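Local coordinates for protein EST1E (Clostridium proteoclasticum, PDB 2WTM) that probably hydrolyses feruloyl and other ester bonds as a promiscuous serine esterase of the alpha/beta-hydrolase superfamily, at residues E75-F80 / R166-N171; A105-G110 / P130-A135. One frame throughout, in Å; residues are numbered along the deposited sequence.

Contact 1 of 2, residues E75-F80 / R166-N171; sequences EDHTLF and RKLKGN
Lys-169 NZ reaches Asp-76 OD1 at 2.8 Å in a salt bridge that ties the loop leading into helix 79-93 to the two-stranded antiparallel hairpin 159-162/166-169. In chain order the hairpin lies between strands 125-131 and 192-197 of the main sheet, the place where alpha/beta-hydrolases commonly carry a lid insertion. The ammonium group meets OD1 on its syn lone pair, the side facing OD2. A water donates to Asp-76 OD2 at 2.6 Å and is only weakly linked to Lys-169 NZ, so that both carboxylate oxygens are engaged around one lysine end. The extended lysine chain runs past Glu-75 O, with its CD and CE drawn up against Asp-76 OD1. Glu-75 OE2 lies 4.4 Å from Lys-169 NZ, beyond salt-bridge range, but probably adds to the negative field around it.

Beneath this partly exposed charge layer, the backbone makes its own link, Lys-169 N donating to Glu-75 O at 3.0 Å. Glu-75 turns its CG between its backbone N and carbonyl carbon (chi1 67°), and its side chain runs alongside that of Lys-167, pointing the same way. Glu-75 CB lies 3.1 Å from Lys-167 O.

The buried side mixes apolar contact with polar groups satisfied outside the two segments. Although the CB of Leu-168 points away from the loop, the branch folds back and brings CD1 obliquely to the His-77 ring, 3.8 Å from ND1. That nitrogen is hydrogen-bonded to Phe-74 O. Thr-78 is the N-cap of helix 79-93, its OG1 accepting from Lys-81 N, while its methyl CG2 faces Asn-171 O across 4.1 Å.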
loop_
_atom_site.group_PDB
_atom_site.type_symbol
_atom_site.label_atom_id
_atom_site.label_comp_id
_atom_site.label_asym_id
_atom_site.label_seq_id
_atom_site.Cartn_x
_atom_site.Cartn_y
_atom_site.Cartn_z
ATOM N N GLU A 75 -8.698 5.471 -13.191
ATOM C CA GLU A 75 -7.370 6.061 -13.312
ATOM C C GLU A 75 -6.668 6.224 -11.977
ATOM O O GLU A 75 -5.441 6.355 -11.975
ATOM C CB GLU A 75 -7.434 7.423 -14.032
ATOM C CG GLU A 75 -8.127 8.510 -13.284
ATOM C CD GLU A 75 -8.585 9.660 -14.193
ATOM O OE1 GLU A 75 -9.515 9.468 -15.004
ATOM O OE2 GLU A 75 -8.008 10.749 -14.069
ATOM N N ASP A 76 -7.430 6.306 -10.910
ATOM C CA ASP A 76 -6.837 6.588 -9.588
ATOM C C ASP A 76 -6.635 5.290 -8.810
ATOM O O ASP A 76 -6.309 5.337 -7.619
ATOM C CB ASP A 76 -7.797 7.472 -8.819
ATOM C CG ASP A 76 -7.833 8.872 -9.366
ATOM O OD1 ASP A 76 -6.781 9.395 -9.682
ATOM O OD2 ASP A 76 -8.929 9.457 -9.483
ATOM N N HIS A 77 -6.921 4.140 -9.396
ATOM C CA HIS A 77 -6.713 2.856 -8.634
ATOM C C HIS A 77 -5.266 2.501 -8.605
ATOM O O HIS A 77 -4.508 2.844 -9.493
ATOM C CB HIS A 77 -7.548 1.729 -9.205
ATOM C CG HIS A 77 -6.883 0.802 -10.175
ATOM N ND1 HIS A 77 -6.890 1.012 -11.538
ATOM C CD2 HIS A 77 -6.290 -0.403 -9.985
ATOM C CE1 HIS A 77 -6.318 -0.036 -12.144
ATOM N NE2 HIS A 77 -5.928 -0.906 -11.219
ATOM N N THR A 78 -4.835 1.802 -7.517
ATOM C CA THR A 78 -3.494 1.292 -7.390
ATOM C C THR A 78 -3.680 -0.029 -6.616
ATOM O O THR A 78 -4.703 -0.332 -5.972
ATOM C CB THR A 78 -2.545 2.171 -6.555
ATOM O OG1 THR A 78 -2.886 2.081 -5.165
ATOM C CG2 THR A 78 -2.525 3.647 -7.016
ATOM N N LEU A 79 -2.634 -0.798 -6.566
ATOM C CA LEU A 79 -2.632 -2.052 -5.784
ATOM C C LEU A 79 -2.737 -1.789 -4.282
ATOM O O LEU A 79 -3.228 -2.649 -3.538
ATOM C CB LEU A 79 -1.376 -2.904 -6.074
ATOM C CG LEU A 79 -1.462 -3.579 -7.447
ATOM C CD1 LEU A 79 -0.081 -4.124 -7.860
ATOM C CD2 LEU A 79 -2.474 -4.624 -7.494
ATOM N N PHE A 80 -2.208 -0.658 -3.789
ATOM C CA PHE A 80 -2.381 -0.341 -2.328
ATOM C C PHE A 80 -3.900 -0.130 -2.075
ATOM O O PHE A 80 -4.424 -0.592 -1.076
ATOM C CB PHE A 80 -1.645 0.893 -1.930
ATOM C CG PHE A 80 -0.180 0.713 -1.685
ATOM C CD1 PHE A 80 0.485 -0.462 -1.849
ATOM C CD2 PHE A 80 0.555 1.852 -1.335
ATOM C CE1 PHE A 80 1.884 -0.532 -1.641
ATOM C CE2 PHE A 80 1.908 1.779 -1.121
ATOM C CZ PHE A 80 2.564 0.595 -1.293
ATOM N N ARG A 166 -9.275 3.953 -21.612
ATOM C CA ARG A 166 -9.081 4.231 -20.193
ATOM C C ARG A 166 -7.783 5.025 -20.025
ATOM O O ARG A 166 -6.895 5.064 -20.910
ATOM C CB ARG A 166 -8.949 2.926 -19.444
ATOM C CG ARG A 166 -10.303 2.240 -19.323
ATOM C CD ARG A 166 -10.134 0.915 -18.721
ATOM N NE ARG A 166 -11.446 0.320 -18.458
ATOM C CZ ARG A 166 -12.024 -0.536 -19.289
ATOM N NH1 ARG A 166 -11.402 -0.973 -20.388
ATOM N NH2 ARG A 166 -13.238 -1.028 -18.981
ATOM N N LYS A 167 -7.658 5.610 -18.850
ATOM C CA LYS A 167 -6.506 6.370 -18.463
ATOM C C LYS A 167 -6.025 5.794 -17.123
ATOM O O LYS A 167 -6.815 5.417 -16.305
ATOM C CB LYS A 167 -6.914 7.826 -18.207
ATOM C CG LYS A 167 -7.550 8.613 -19.316
ATOM C CD LYS A 167 -7.879 10.011 -18.815
ATOM C CE LYS A 167 -8.370 10.995 -19.877
ATOM N NZ LYS A 167 -8.579 12.337 -19.205
ATOM N N LEU A 168 -4.733 5.845 -16.886
ATOM C CA LEU A 168 -4.195 5.352 -15.628
ATOM C C LEU A 168 -3.094 6.302 -15.162
ATOM O O LEU A 168 -2.115 6.487 -15.884
ATOM C CB LEU A 168 -3.693 3.936 -15.789
ATOM C CG LEU A 168 -3.165 3.220 -14.541
ATOM C CD1 LEU A 168 -4.405 2.979 -13.590
ATOM C CD2 LEU A 168 -2.454 1.937 -14.883
ATOM N N LYS A 169 -3.182 6.806 -13.921
ATOM C CA LYS A 169 -2.105 7.641 -13.389
ATOM C C LYS A 169 -0.863 6.841 -13.101
ATOM O O LYS A 169 -0.893 5.680 -12.739
ATOM C CB LYS A 169 -2.574 8.394 -12.147
ATOM C CG LYS A 169 -3.633 9.429 -12.428
ATOM C CD LYS A 169 -4.068 10.148 -11.238
ATOM C CE LYS A 169 -5.116 11.254 -11.692
ATOM N NZ LYS A 169 -5.754 11.838 -10.440
ATOM N N GLY A 170 0.308 7.466 -13.268
ATOM C CA GLY A 170 1.568 6.726 -13.040
ATOM C C GLY A 170 1.775 6.356 -11.599
ATOM O O GLY A 170 2.597 5.480 -11.313
ATOM N N ASN A 171 0.940 6.882 -10.713
ATOM C CA ASN A 171 0.968 6.418 -9.321
ATOM C C ASN A 171 0.744 4.881 -9.257
ATOM O O ASN A 171 1.272 4.201 -8.383
ATOM C CB ASN A 171 -0.167 7.067 -8.493
ATOM C CG ASN A 171 0.080 8.545 -8.236
ATOM O OD1 ASN A 171 1.219 9.019 -8.450
ATOM N ND2 ASN A 171 -0.952 9.287 -7.840
HETATM O O HOH W 1 -9.113 11.960 -10.037
#

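Contact 2 of 2, residues A105-G110 / P130-A135; sequences AGHSQG and PLSPAA. With PO4 (phosphate ion), chain E.
Gly-106 and His-107 run parallel to Pro-130 and Leu-131, and the packing between these strand ends is close. Leu-131 N donates to Gly-106 O at 2.8 Å and Ser-108 N to Leu-131 O at 2.9 Å. Leu-131 O also receives the CA-H of His-107, and chi1 of that histidine (-176°, CG anti to the backbone N) brings ring atom CD2 within 3.5 Å of that oxygen. The imidazole stands on the same face of the sheet as the Leu-131 side chain and crosses it at about a right angle; its NE2 is bonded to His-228 O.

Strand 99-107 breaks into helix 109-120 through Ser-108, at the strand-to-helix turn of a beta-alpha-beta unit. With Gly-106 and Gly-110 it fits the GxSxG nucleophile elbow of alpha/beta-hydrolases, and Ser-108 sits where the nucleophile of a Ser-His-Asp triad with His-228 and Asp-200 would be expected. The facing loop meets the turn from one side: Ala-134 N donates to Ser-108 O at 2.9 Å, a straight bond whose donor stands 66° out of the carbonyl plane, and Ala-134 CB touches Ser-108 C at 3.6 Å.

The other side is more open, and Ser-108 is the one touching residue not fully buried. Ser-108 OG, still 3.7 Å from Ala-134 CB, points to a phosphate, probably from the crystallisation liquor; its 2.5 Å separation from phosphate O3 is doubtfully short. Gln-109 N donates to phosphate O4 at 2.9 Å; Phe-36 N and His-228 NE2 also bind the ion, the two amides being consistent with an oxyanion hole.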
loop_
_atom_site.group_PDB
_atom_site.type_symbol
_atom_site.label_atom_id
_atom_site.label_comp_id
_atom_site.label_asym_id
_atom_site.label_seq_id
_atom_site.Cartn_x
_atom_site.Cartn_y
_atom_site.Cartn_z
ATOM N N ALA A 105 -9.990 -16.245 -3.840
ATOM C CA ALA A 105 -9.735 -16.571 -5.293
ATOM C C ALA A 105 -9.765 -15.242 -6.068
ATOM O O ALA A 105 -10.393 -14.280 -5.656
ATOM C CB ALA A 105 -10.832 -17.542 -5.871
ATOM N N GLY A 106 -9.014 -15.175 -7.158
ATOM C CA GLY A 106 -8.961 -13.965 -7.974
ATOM C C GLY A 106 -8.372 -14.208 -9.316
ATOM O O GLY A 106 -7.551 -15.088 -9.405
ATOM N N HIS A 107 -8.766 -13.422 -10.320
ATOM C CA HIS A 107 -8.214 -13.540 -11.660
ATOM C C HIS A 107 -7.266 -12.402 -12.012
ATOM O O HIS A 107 -7.602 -11.210 -11.828
ATOM C CB HIS A 107 -9.390 -13.621 -12.634
ATOM C CG HIS A 107 -8.974 -13.853 -14.058
ATOM N ND1 HIS A 107 -8.927 -12.838 -14.993
ATOM C CD2 HIS A 107 -8.520 -14.960 -14.674
ATOM C CE1 HIS A 107 -8.499 -13.343 -16.141
ATOM N NE2 HIS A 107 -8.247 -14.623 -15.969
ATOM N N SER A 108 -6.097 -12.785 -12.569
ATOM C CA SER A 108 -5.152 -11.863 -13.182
ATOM C C SER A 108 -4.672 -10.808 -12.159
ATOM O O SER A 108 -4.091 -11.204 -11.195
ATOM C CB SER A 108 -5.671 -11.284 -14.502
ATOM O OG SER A 108 -4.569 -10.690 -15.204
ATOM N N GLN A 109 -4.923 -9.515 -12.354
ATOM C CA GLN A 109 -4.610 -8.568 -11.259
ATOM C C GLN A 109 -5.279 -8.919 -9.950
ATOM O O GLN A 109 -4.734 -8.727 -8.873
ATOM C CB GLN A 109 -4.901 -7.118 -11.609
ATOM C CG GLN A 109 -4.522 -6.150 -10.517
ATOM C CD GLN A 109 -4.603 -4.701 -11.038
ATOM O OE1 GLN A 109 -3.653 -4.330 -11.794
ATOM N NE2 GLN A 109 -5.529 -3.895 -10.637
ATOM N N GLY A 110 -6.471 -9.520 -9.986
ATOM C CA GLY A 110 -7.138 -10.025 -8.802
ATOM C C GLY A 110 -6.465 -11.232 -8.191
ATOM O O GLY A 110 -6.509 -11.435 -7.003
ATOM N N PRO A 130 -5.253 -18.436 -7.049
ATOM C CA PRO A 130 -4.953 -17.421 -8.055
ATOM C C PRO A 130 -5.187 -17.974 -9.452
ATOM O O PRO A 130 -4.478 -18.872 -9.878
ATOM C CB PRO A 130 -3.481 -17.093 -7.760
ATOM C CG PRO A 130 -3.202 -17.708 -6.453
ATOM C CD PRO A 130 -4.031 -18.965 -6.474
ATOM N N LEU A 131 -6.086 -17.347 -10.183
ATOM C CA LEU A 131 -6.458 -17.739 -11.544
ATOM C C LEU A 131 -5.678 -16.851 -12.547
ATOM O O LEU A 131 -5.860 -15.641 -12.501
ATOM C CB LEU A 131 -7.957 -17.610 -11.716
ATOM C CG LEU A 131 -8.814 -18.442 -10.806
ATOM C CD1 LEU A 131 -10.286 -18.027 -10.820
ATOM C CD2 LEU A 131 -8.644 -19.934 -11.013
ATOM N N SER A 132 -4.709 -17.450 -13.308
ATOM C CA SER A 132 -3.847 -16.702 -14.227
ATOM C C SER A 132 -3.361 -15.406 -13.595
ATOM O O SER A 132 -3.541 -14.306 -14.152
ATOM C CB SER A 132 -4.643 -16.439 -15.525
ATOM O OG SER A 132 -5.093 -17.733 -16.063
ATOM N N PRO A 133 -2.720 -15.551 -12.416
ATOM C CA PRO A 133 -2.388 -14.336 -11.673
ATOM C C PRO A 133 -1.387 -13.461 -12.365
ATOM O O PRO A 133 -0.415 -13.984 -12.943
ATOM C CB PRO A 133 -1.833 -14.894 -10.382
ATOM C CG PRO A 133 -1.296 -16.230 -10.726
ATOM C CD PRO A 133 -2.236 -16.759 -11.706
ATOM N N ALA A 134 -1.620 -12.171 -12.393
ATOM C CA ALA A 134 -0.667 -11.227 -12.982
ATOM C C ALA A 134 0.460 -10.939 -12.012
ATOM O O ALA A 134 0.753 -9.755 -11.728
ATOM C CB ALA A 134 -1.387 -9.923 -13.382
ATOM N N ALA A 135 1.133 -11.989 -11.533
ATOM C CA ALA A 135 2.072 -11.876 -10.423
ATOM C C ALA A 135 3.380 -11.187 -10.806
ATOM O O ALA A 135 4.168 -10.800 -9.918
ATOM C CB ALA A 135 2.386 -13.233 -9.894
HETATM P P PO4 E . -6.552 -8.349 -16.128
HETATM O O1 PO4 E . -7.955 -8.944 -16.181
HETATM O O2 PO4 E . -6.725 -7.112 -16.979
HETATM O O3 PO4 E . -5.581 -9.224 -16.908
HETATM O O4 PO4 E . -5.984 -8.112 -14.700
#

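The two contacts illustrate how chemistry follows depth in one fold. Contact 2 lies about 4 Å from the centre of the chain, centre to centre, and joins neighbouring strands of the main sheet almost wholly through backbone amides and carbonyls. Contact 1, about 17 Å from that centre, is partly buried and relies on a salt bridge and a water at its exposed side; at the other end of its segments Phe-80 and Asn-171 meet the second subunit. In sequence, 105-110/130-135 is nested within the loop closed by 75-80/166-171. The two also touch in space: His-77 NE2 and Gln-109 NE2 are 3.1 Å apart, a probable hydrogen bond, and Leu-79 packs on Gln-109.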